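Local coordinates for protein NADH oxidoreductase (Mesorhizobium loti, PDB 3PI7) that probably binds NADPH and acts as an oxidoreductase of the NADPH:quinone reductase type, at residues 28-31 / 32-35; 59-63 / 64-68; 175-178 / 179-183; 332-335 / 336-340. All blocks are in the same frame, centred on the assembly; numbering follows the deposited sequence. Where two conformers were deposited one is given.

Contact 1 of 4, residues 28-31 / 32-35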
loop_
_atom_site.group_PDB
_atom_site.type_symbol
_atom_site.label_atom_id
_atom_site.label_comp_id
_atom_site.label_asym_id
_atom_site.label_seq_id
_atom_site.Cartn_x
_atom_site.Cartn_y
_atom_site.Cartn_z
ATOM N N SER A 28 -12.347 -12.433 -14.688
ATOM C CA SER A 28 -11.919 -11.669 -15.843
ATOM C C SER A 28 -12.061 -12.365 -17.203
ATOM O O SER A 28 -11.939 -11.687 -18.215
ATOM C CB SER A 28 -10.468 -11.252 -15.629
ATOM O OG SER A 28 -9.645 -12.402 -15.524
ATOM N N ALA A 29 -12.306 -13.683 -17.234
ATOM C CA ALA A 29 -12.488 -14.422 -18.485
ATOM C C ALA A 29 -13.820 -14.050 -19.122
ATOM O O ALA A 29 -14.822 -13.885 -18.425
ATOM C CB ALA A 29 -12.435 -15.922 -18.221
ATOM N N LEU A 30 -13.814 -13.868 -20.428
ATOM C CA LEU A 30 -15.043 -13.568 -21.164
ATOM C C LEU A 30 -15.444 -14.835 -21.868
ATOM O O LEU A 30 -14.877 -15.185 -22.903
ATOM C CB LEU A 30 -14.874 -12.395 -22.133
ATOM C CG LEU A 30 -16.174 -11.931 -22.800
ATOM C CD1 LEU A 30 -17.110 -11.240 -21.795
ATOM C CD2 LEU A 30 -15.885 -11.073 -23.990
ATOM N N GLU A 31 -16.333 -15.563 -21.222
ATOM C CA GLU A 31 -16.833 -16.850 -21.638
ATOM C C GLU A 31 -17.853 -16.704 -22.787
ATOM O O GLU A 31 -17.955 -17.580 -23.644
ATOM C CB GLU A 31 -17.440 -17.591 -20.405
ATOM C CG GLU A 31 -18.722 -17.022 -19.783
ATOM C CD GLU A 31 -18.745 -15.665 -19.087
ATOM O OE1 GLU A 31 -17.692 -14.996 -18.989
ATOM O OE2 GLU A 31 -19.846 -15.266 -18.641
ATOM N N ALA A 32 -18.631 -15.615 -22.767
ATOM C CA ALA A 32 -19.670 -15.305 -23.745
ATOM C C ALA A 32 -19.979 -13.811 -23.734
ATOM O O ALA A 32 -19.784 -13.152 -22.704
ATOM C CB ALA A 32 -20.936 -16.102 -23.446
HETATM N N MSE A 33 -20.490 -13.284 -24.867
HETATM C CA MSE A 33 -20.871 -11.879 -24.942
HETATM C C MSE A 33 -22.346 -11.674 -24.608
HETATM O O MSE A 33 -22.713 -10.630 -24.078
HETATM C CB MSE A 33 -20.612 -11.332 -26.359
HETATM C CG MSE A 33 -19.162 -11.340 -26.731
HETATM SE SE MSE A 33 -18.328 -9.707 -26.324
HETATM C CE MSE A 33 -18.646 -8.693 -27.947
ATOM N N GLU A 34 -23.198 -12.677 -24.927
ATOM C CA GLU A 34 -24.656 -12.590 -24.794
ATOM C C GLU A 34 -25.152 -12.229 -23.408
ATOM O O GLU A 34 -26.186 -11.563 -23.348
ATOM C CB GLU A 34 -25.339 -13.873 -25.264
ATOM C CG GLU A 34 -25.123 -14.159 -26.741
ATOM C CD GLU A 34 -23.862 -14.921 -27.106
ATOM O OE1 GLU A 34 -22.991 -15.135 -26.229
ATOM O OE2 GLU A 34 -23.720 -15.249 -28.304
ATOM N N PRO A 35 -24.492 -12.575 -22.282
ATOM C CA PRO A 35 -25.017 -12.109 -20.978
ATOM C C PRO A 35 -24.845 -10.593 -20.793
ATOM O O PRO A 35 -25.571 -9.967 -20.010
ATOM C CB PRO A 35 -24.107 -12.816 -19.958
ATOM C CG PRO A 35 -23.379 -13.886 -20.704
ATOM C CD PRO A 35 -23.275 -13.405 -22.105
#

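Contact 2 of 4, residues 59-63 / 64-68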
loop_
_atom_site.group_PDB
_atom_site.type_symbol
_atom_site.label_atom_id
_atom_site.label_comp_id
_atom_site.label_asym_id
_atom_site.label_seq_id
_atom_site.Cartn_x
_atom_site.Cartn_y
_atom_site.Cartn_z
ATOM N N ALA A 59 -12.500 -0.407 -33.471
ATOM C CA ALA A 59 -12.539 -0.216 -32.027
ATOM C C ALA A 59 -11.683 -1.298 -31.383
ATOM O O ALA A 59 -11.668 -2.420 -31.862
ATOM C CB ALA A 59 -13.983 -0.275 -31.516
ATOM N N SER A 60 -10.918 -0.947 -30.363
ATOM C CA SER A 60 -10.110 -1.924 -29.635
ATOM C C SER A 60 -10.948 -2.670 -28.636
ATOM O O SER A 60 -12.002 -2.187 -28.204
ATOM C CB SER A 60 -8.983 -1.243 -28.860
ATOM O OG SER A 60 -7.973 -0.662 -29.651
ATOM N N ILE A 61 -10.440 -3.813 -28.197
ATOM C CA ILE A 61 -10.991 -4.570 -27.077
ATOM C C ILE A 61 -9.866 -4.687 -26.066
ATOM O O ILE A 61 -8.833 -5.302 -26.368
ATOM C CB ILE A 61 -11.601 -5.943 -27.415
ATOM C CG1 ILE A 61 -12.637 -5.835 -28.547
ATOM C CG2 ILE A 61 -12.216 -6.575 -26.131
ATOM C CD1 ILE A 61 -12.927 -7.184 -29.175
ATOM N N ASN A 62 -10.035 -4.071 -24.901
ATOM C CA ASN A 62 -9.026 -4.106 -23.838
ATOM C C ASN A 62 -9.537 -4.834 -22.614
ATOM O O ASN A 62 -10.750 -4.871 -22.421
ATOM C CB ASN A 62 -8.654 -2.677 -23.428
ATOM C CG ASN A 62 -7.936 -1.919 -24.509
ATOM O OD1 ASN A 62 -6.879 -2.333 -24.990
ATOM N ND2 ASN A 62 -8.541 -0.840 -24.964
ATOM N N PRO A 63 -8.667 -5.301 -21.684
ATOM C CA PRO A 63 -9.188 -5.941 -20.455
ATOM C C PRO A 63 -10.180 -5.031 -19.721
ATOM O O PRO A 63 -11.177 -5.531 -19.205
ATOM C CB PRO A 63 -7.918 -6.190 -19.640
ATOM C CG PRO A 63 -6.887 -6.440 -20.680
ATOM C CD PRO A 63 -7.192 -5.363 -21.717
ATOM N N SER A 64 -9.966 -3.681 -19.758
ATOM C CA SER A 64 -10.908 -2.740 -19.119
ATOM C C SER A 64 -12.318 -2.861 -19.751
ATOM O O SER A 64 -13.296 -2.723 -19.029
ATOM C CB SER A 64 -10.391 -1.300 -19.170
ATOM O OG SER A 64 -10.055 -0.894 -20.487
ATOM N N ASP A 65 -12.441 -3.118 -21.078
ATOM C CA ASP A 65 -13.781 -3.305 -21.681
ATOM C C ASP A 65 -14.468 -4.557 -21.149
ATOM O O ASP A 65 -15.649 -4.519 -20.836
ATOM C CB ASP A 65 -13.686 -3.395 -23.199
ATOM C CG ASP A 65 -13.203 -2.126 -23.830
ATOM O OD1 ASP A 65 -13.908 -1.083 -23.700
ATOM O OD2 ASP A 65 -12.146 -2.161 -24.462
ATOM N N VAL A 66 -13.730 -5.664 -21.050
ATOM C CA VAL A 66 -14.265 -6.939 -20.546
ATOM C C VAL A 66 -14.759 -6.729 -19.110
ATOM O O VAL A 66 -15.910 -7.025 -18.813
ATOM C CB VAL A 66 -13.218 -8.057 -20.660
ATOM C CG1 VAL A 66 -13.742 -9.354 -20.025
ATOM C CG2 VAL A 66 -12.851 -8.284 -22.127
ATOM N N ALA A 67 -13.941 -6.090 -18.260
ATOM C CA ALA A 67 -14.340 -5.830 -16.875
ATOM C C ALA A 67 -15.560 -4.927 -16.842
ATOM O O ALA A 67 -16.491 -5.143 -16.061
ATOM C CB ALA A 67 -13.175 -5.157 -16.127
ATOM N N PHE A 68 -15.563 -3.888 -17.708
ATOM C CA PHE A 68 -16.661 -2.943 -17.716
ATOM C C PHE A 68 -17.992 -3.577 -18.102
ATOM O O PHE A 68 -18.990 -3.296 -17.433
ATOM C CB PHE A 68 -16.327 -1.758 -18.633
ATOM C CG PHE A 68 -17.481 -0.807 -18.794
ATOM C CD1 PHE A 68 -17.844 0.044 -17.762
ATOM C CD2 PHE A 68 -18.216 -0.774 -19.980
ATOM C CE1 PHE A 68 -18.898 0.955 -17.923
ATOM C CE2 PHE A 68 -19.283 0.118 -20.131
ATOM C CZ PHE A 68 -19.631 0.959 -19.093
HETATM O O HOH W 1 -12.022 -0.177 -26.304
HETATM O O HOH W 2 -10.345 -0.047 -23.151
#

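Contact 3 of 4, residues 175-178 / 179-183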
loop_
_atom_site.group_PDB
_atom_site.type_symbol
_atom_site.label_atom_id
_atom_site.label_comp_id
_atom_site.label_asym_id
_atom_site.label_seq_id
_atom_site.Cartn_x
_atom_site.Cartn_y
_atom_site.Cartn_z
ATOM N N SER A 175 0.488 -9.718 -21.944
ATOM C CA SER A 175 -0.541 -8.752 -22.336
ATOM C C SER A 175 0.042 -7.685 -23.274
ATOM O O SER A 175 1.247 -7.452 -23.234
ATOM C CB SER A 175 -1.151 -8.102 -21.099
ATOM O OG SER A 175 -0.237 -7.205 -20.492
ATOM N N GLN A 176 -0.791 -7.065 -24.146
ATOM C CA GLN A 176 -0.272 -6.025 -25.044
ATOM C C GLN A 176 0.448 -4.902 -24.274
ATOM O O GLN A 176 1.503 -4.433 -24.699
ATOM C CB GLN A 176 -1.380 -5.418 -25.907
ATOM C CG GLN A 176 -0.835 -4.407 -26.919
ATOM C CD GLN A 176 0.154 -5.057 -27.862
ATOM O OE1 GLN A 176 1.363 -4.774 -27.825
ATOM N NE2 GLN A 176 -0.322 -6.026 -28.641
ATOM N N LEU A 177 -0.128 -4.474 -23.147
ATOM C CA LEU A 177 0.459 -3.418 -22.335
ATOM C C LEU A 177 1.886 -3.805 -21.862
ATOM O O LEU A 177 2.841 -3.012 -22.021
ATOM C CB LEU A 177 -0.464 -3.136 -21.153
ATOM C CG LEU A 177 -0.001 -2.123 -20.115
ATOM C CD1 LEU A 177 0.444 -0.802 -20.748
ATOM C CD2 LEU A 177 -1.119 -1.853 -19.127
ATOM N N CYS A 178 2.024 -5.019 -21.313
ATOM C CA CYS A 178 3.329 -5.479 -20.830
ATOM C C CYS A 178 4.322 -5.537 -21.976
ATOM O O CYS A 178 5.482 -5.136 -21.801
ATOM C CB CYS A 178 3.211 -6.819 -20.115
ATOM S SG CYS A 178 2.407 -6.709 -18.494
ATOM N N LYS A 179 3.873 -5.962 -23.165
ATOM C CA LYS A 179 4.761 -6.003 -24.311
ATOM C C LYS A 179 5.227 -4.604 -24.704
ATOM O O LYS A 179 6.389 -4.450 -25.054
ATOM C CB LYS A 179 4.117 -6.741 -25.494
ATOM C CG LYS A 179 3.882 -8.215 -25.155
ATOM C CD LYS A 179 3.608 -9.100 -26.377
ATOM C CE LYS A 179 2.241 -8.910 -26.967
ATOM N NZ LYS A 179 1.974 -9.966 -27.983
ATOM N N LEU A 180 4.365 -3.572 -24.616
ATOM C CA LEU A 180 4.817 -2.204 -24.908
ATOM C C LEU A 180 5.871 -1.748 -23.874
ATOM O O LEU A 180 6.857 -1.098 -24.223
ATOM C CB LEU A 180 3.631 -1.224 -24.892
ATOM C CG LEU A 180 2.617 -1.311 -26.038
ATOM C CD1 LEU A 180 1.469 -0.402 -25.776
ATOM C CD2 LEU A 180 3.255 -1.007 -27.371
ATOM N N ILE A 181 5.635 -2.050 -22.593
ATOM C CA ILE A 181 6.564 -1.654 -21.525
ATOM C C ILE A 181 7.884 -2.387 -21.692
ATOM O O ILE A 181 8.930 -1.773 -21.539
ATOM C CB ILE A 181 5.945 -1.859 -20.114
ATOM C CG1 ILE A 181 4.723 -0.935 -19.990
ATOM C CG2 ILE A 181 6.993 -1.530 -18.982
ATOM C CD1 ILE A 181 3.900 -1.084 -18.713
ATOM N N ILE A 182 7.827 -3.683 -22.041
ATOM C CA ILE A 182 9.049 -4.477 -22.260
ATOM C C ILE A 182 9.913 -3.784 -23.347
ATOM O O ILE A 182 11.118 -3.611 -23.138
ATOM C CB ILE A 182 8.739 -5.968 -22.590
ATOM C CG1 ILE A 182 8.200 -6.700 -21.350
ATOM C CG2 ILE A 182 10.025 -6.672 -23.070
ATOM C CD1 ILE A 182 7.513 -8.055 -21.611
ATOM N N GLY A 183 9.280 -3.355 -24.445
ATOM C CA GLY A 183 9.927 -2.633 -25.546
ATOM C C GLY A 183 10.624 -1.359 -25.094
ATOM O O GLY A 183 11.799 -1.155 -25.397
#

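Contact 4 of 4, residues 332-335 / 336-340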
loop_
_atom_site.group_PDB
_atom_site.type_symbol
_atom_site.label_atom_id
_atom_site.label_comp_id
_atom_site.label_asym_id
_atom_site.label_seq_id
_atom_site.Cartn_x
_atom_site.Cartn_y
_atom_site.Cartn_z
ATOM N N ALA A 332 -21.057 -13.100 -31.277
ATOM C CA ALA A 332 -20.797 -14.513 -31.392
ATOM C C ALA A 332 -19.344 -14.893 -31.234
ATOM O O ALA A 332 -19.084 -15.895 -30.579
ATOM C CB ALA A 332 -21.296 -15.031 -32.739
ATOM N N TRP A 333 -18.397 -14.140 -31.820
ATOM C CA TRP A 333 -17.029 -14.645 -31.904
ATOM C C TRP A 333 -15.926 -13.877 -31.217
ATOM O O TRP A 333 -14.781 -14.354 -31.245
ATOM C CB TRP A 333 -16.656 -14.855 -33.385
ATOM C CG TRP A 333 -17.687 -15.647 -34.137
ATOM C CD1 TRP A 333 -18.421 -15.218 -35.199
ATOM C CD2 TRP A 333 -18.214 -16.941 -33.778
ATOM N NE1 TRP A 333 -19.340 -16.178 -35.559
ATOM C CE2 TRP A 333 -19.212 -17.259 -34.722
ATOM C CE3 TRP A 333 -17.901 -17.887 -32.775
ATOM C CZ2 TRP A 333 -19.936 -18.460 -34.673
ATOM C CZ3 TRP A 333 -18.634 -19.064 -32.713
ATOM C CH2 TRP A 333 -19.619 -19.354 -33.669
ATOM N N VAL A 334 -16.215 -12.743 -30.579
ATOM C CA VAL A 334 -15.140 -12.078 -29.837
ATOM C C VAL A 334 -14.617 -13.048 -28.700
ATOM O O VAL A 334 -13.408 -13.187 -28.605
ATOM C CB VAL A 334 -15.564 -10.698 -29.301
ATOM C CG1 VAL A 334 -14.777 -10.308 -28.053
ATOM C CG2 VAL A 334 -15.429 -9.639 -30.395
ATOM N N PRO A 335 -15.442 -13.758 -27.891
ATOM C CA PRO A 335 -14.860 -14.617 -26.836
ATOM C C PRO A 335 -13.906 -15.678 -27.372
ATOM O O PRO A 335 -12.875 -15.921 -26.752
ATOM C CB PRO A 335 -16.081 -15.243 -26.162
ATOM C CG PRO A 335 -17.151 -14.268 -26.381
ATOM C CD PRO A 335 -16.914 -13.769 -27.797
ATOM N N ALA A 336 -14.225 -16.279 -28.531
ATOM C CA ALA A 336 -13.353 -17.271 -29.154
ATOM C C ALA A 336 -12.034 -16.639 -29.539
ATOM O O ALA A 336 -10.998 -17.268 -29.412
ATOM C CB ALA A 336 -14.022 -17.863 -30.387
ATOM N N GLU A 337 -12.061 -15.405 -30.038
ATOM C CA GLU A 337 -10.831 -14.730 -30.435
ATOM C C GLU A 337 -10.020 -14.264 -29.234
ATOM O O GLU A 337 -8.796 -14.222 -29.319
ATOM C CB GLU A 337 -11.114 -13.539 -31.372
ATOM C CG GLU A 337 -11.638 -13.941 -32.740
ATOM C CD GLU A 337 -10.744 -14.858 -33.556
ATOM O OE1 GLU A 337 -9.502 -14.742 -33.456
ATOM O OE2 GLU A 337 -11.295 -15.729 -34.264
ATOM N N LEU A 338 -10.679 -13.887 -28.132
ATOM C CA LEU A 338 -9.973 -13.407 -26.950
ATOM C C LEU A 338 -9.190 -14.528 -26.249
ATOM O O LEU A 338 -8.217 -14.223 -25.565
ATOM C CB LEU A 338 -10.934 -12.723 -25.960
ATOM C CG LEU A 338 -11.393 -11.295 -26.297
ATOM C CD1 LEU A 338 -12.307 -10.760 -25.219
ATOM C CD2 LEU A 338 -10.203 -10.325 -26.432
ATOM N N THR A 339 -9.582 -15.805 -26.442
ATOM C CA THR A 339 -8.905 -16.959 -25.827
ATOM C C THR A 339 -7.559 -17.218 -26.480
ATOM O O THR A 339 -6.678 -17.794 -25.840
ATOM C CB THR A 339 -9.765 -18.231 -25.864
ATOM O OG1 THR A 339 -10.095 -18.570 -27.212
ATOM C CG2 THR A 339 -11.005 -18.120 -25.010
ATOM N N LYS A 340 -7.406 -16.812 -27.755
ATOM C CA LYS A 340 -6.151 -16.952 -28.496
ATOM C C LYS A 340 -5.036 -16.210 -27.747
ATOM O O LYS A 340 -5.174 -15.008 -27.483
ATOM C CB LYS A 340 -6.290 -16.412 -29.933
ATOM C CG LYS A 340 -6.646 -17.460 -30.977
ATOM C CD LYS A 340 -8.145 -17.568 -31.216
ATOM C CE LYS A 340 -8.483 -18.319 -32.483
ATOM N NZ LYS A 340 -8.377 -17.460 -33.695
HETATM O O HOH W 3 -16.956 -17.053 -29.183
#

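Contact 1 of 4, residues 28-31 / 32-35
Glu31 OE2 approaches Pro35 CG to 4.3 Å, a loose touch, and its polar partner is Tyr36 OH, with which it is hydrogen-bonded just past the turn. The other carboxylate oxygen, OE1, faces a second acceptor, Ala29 O, and has Lys70 NZ as a long, weak ion-pair partner, which would probably ease the closeness of the two oxygens. This folded-back pose follows from the torsions: CG lies between the backbone N and the carbonyl carbon (chi1 68°), which brings it within 3.3 Å of Ala32 N, and a bend at chi2 then turns the carboxylate. The turn belongs to the link between strands 10-16 and 37-43, an antiparallel pair; residues 33-35 take helical backbone angles without forming a regular helix. On its inner side the contact is apolar. Leu30 CD2 meets the selenium of Met33, present as selenomethionine, at 3.6 Å, and the two side chains cross obliquely. The other branch, Leu30 CD1, sits 3.4 Å from Ala32 O. Ala32 N and Ala32 O are both buried here and find no partner in the model. Val66 and Ile69 of helix 63-69 cover Leu30, while Val334 and Pro335 of helix 327-338 receive Met33, whose chain bends at both chi2 and chi3 before reaching its methyl.

Contact 2 of 4, residues 59-63 / 64-68
Asn62 N donates to Asp65 OD2 at 2.9 Å with an N-H...O angle of 163°, meeting the anti lone pair of the carboxylate. Asp65 CG stands beside its own backbone N, anti to the carbonyl carbon (chi1 -65°), which turns the carboxylate back over the start of the helix. Asp65 OD1 is held separately by Phe85 N, so both oxygens are engaged and the group's rotation is fixed. This is the tight part of the contact. The amide plane of Asn62 is nearly parallel to that of the carboxylate, 20° away, but its polar ends serve Glu86 and Lys344. The looser part is bridged by solvent. One water, 2.7 Å from Asn62 ND2, also bonds Ser64 OG and donates to Asp65 OD2; another lies 2.7 Å from the same OD2 and close to Ser60 O. Towards the apolar flank, Ile61 CG2 and Val66 CG2 are 4.4 Å apart, and Val334 of helix 327-338 packs on Ile61. The helical bonds begin weakly, with Val66 N to Asn62 O, and become firm at Ala67 N to Pro63 O, 3.0 Å. With Asn62 at the N-cap, its side chain making no capping bond, and Asp65 gripping its N-H from the third helical residue, one half of a capping box closes this strand-to-helix junction of the GroES-like domain.

Contact 3 of 4, residues 175-178 / 179-183
Ile182 lies along the carbonyl of Cys178, one helical turn back. Its CB is 3.5 Å from Cys178 O, CG1 comes closer at 3.2 Å, and the terminal CD1 is still only 3.6 Å from that oxygen. CG1 stands beside the backbone N (chi1 -70°), which turns the chain back along the helix towards the preceding turn. The same oxygen accepts Ile182 N at 2.8 Å. Beyond the segments, Ile182 packs on Met170 of strand 167-170 and on Leu205 and Ile208 of helix 202-208. Replacing it with an alanine is likely to open a gap among these three side chains and uncover Cys178 O along its flank. Leu177 and Ile181 run alongside each other in the same direction, their CD1 atoms 4.0 Å apart. At the helix start, Ser175 OG acts as N-cap, accepting from Cys178 N at 3.3 Å, and it also bonds Ala172 O. This is the first crossover helix of the Rossmann domain, between strands 167-170 and 191-196, and in relatives the N-terminus of that helix faces the dinucleotide phosphates. The chemistry therefore divides: a polar, capped end probably suited to an anionic cofactor, and farther along isoleucines that bind the helix to its sheet by hydrocarbon contact.

Contact 4 of 4, residues 332-335 / 336-340
Val334 CG1 packs on Leu338 CD1 at 3.8 Å, the two side chains side by side on one flank of helix 327-338, the crossover helix of the beta-alpha-beta unit between strands 323-326 and 345-348. Beneath them runs the backbone bond Leu338 N to Val334 O, 2.9 Å, with a C=O...N angle of 171°. The next shell outward is polar. Glu337 CG stands beside its backbone N (chi1 -68°) and passes 3.5 Å from Trp333 O, after which the chain bends so that OE1 forms a salt bridge with Lys340 NZ at 3.0 Å. The ammonium arrives on the syn side of the carboxylate but 31° out of its plane. An alanine in place of Glu337 would probably leave Lys340 NZ without this anionic mate and free its chain to swing. Leu30 of the loop 28-35 and Val345 of strand 345-348 pack on Leu338. Near the end of the helix the bonding weakens, Thr339 N reaching Pro335 O only weakly, while Thr339 OG1 donates to Ala336 O. A kink accompanies Pro335, which has no N-H to give, and in the same turn a water stands between Ala336 N and Ala332 O, accepting from the first at 2.9 Å and donating to the second at 2.8 Å, in place of a direct bond.

In the fold
Contacts 1, 2 and 4 form one cluster. Leu30 and Met33 of contact 1 pack on Pro335 and Leu338 of contact 4, while Val66 of contact 2 touches both of the others, so a loop, helix 63-69 and helix 327-338 share apolar cover. Contact 2 is the buried member, its centre about 7 Å from that of the chain, and there a carboxylate is fixed by backbone N-H groups. Contacts 1 and 4, about 18 and 17 Å out, set charged groups at the surface over hydrocarbon. Contact 3 stands apart in the Rossmann domain, its nearest atoms about 6 Å from contact 2, and relies on regular helix bonds with a serine cap.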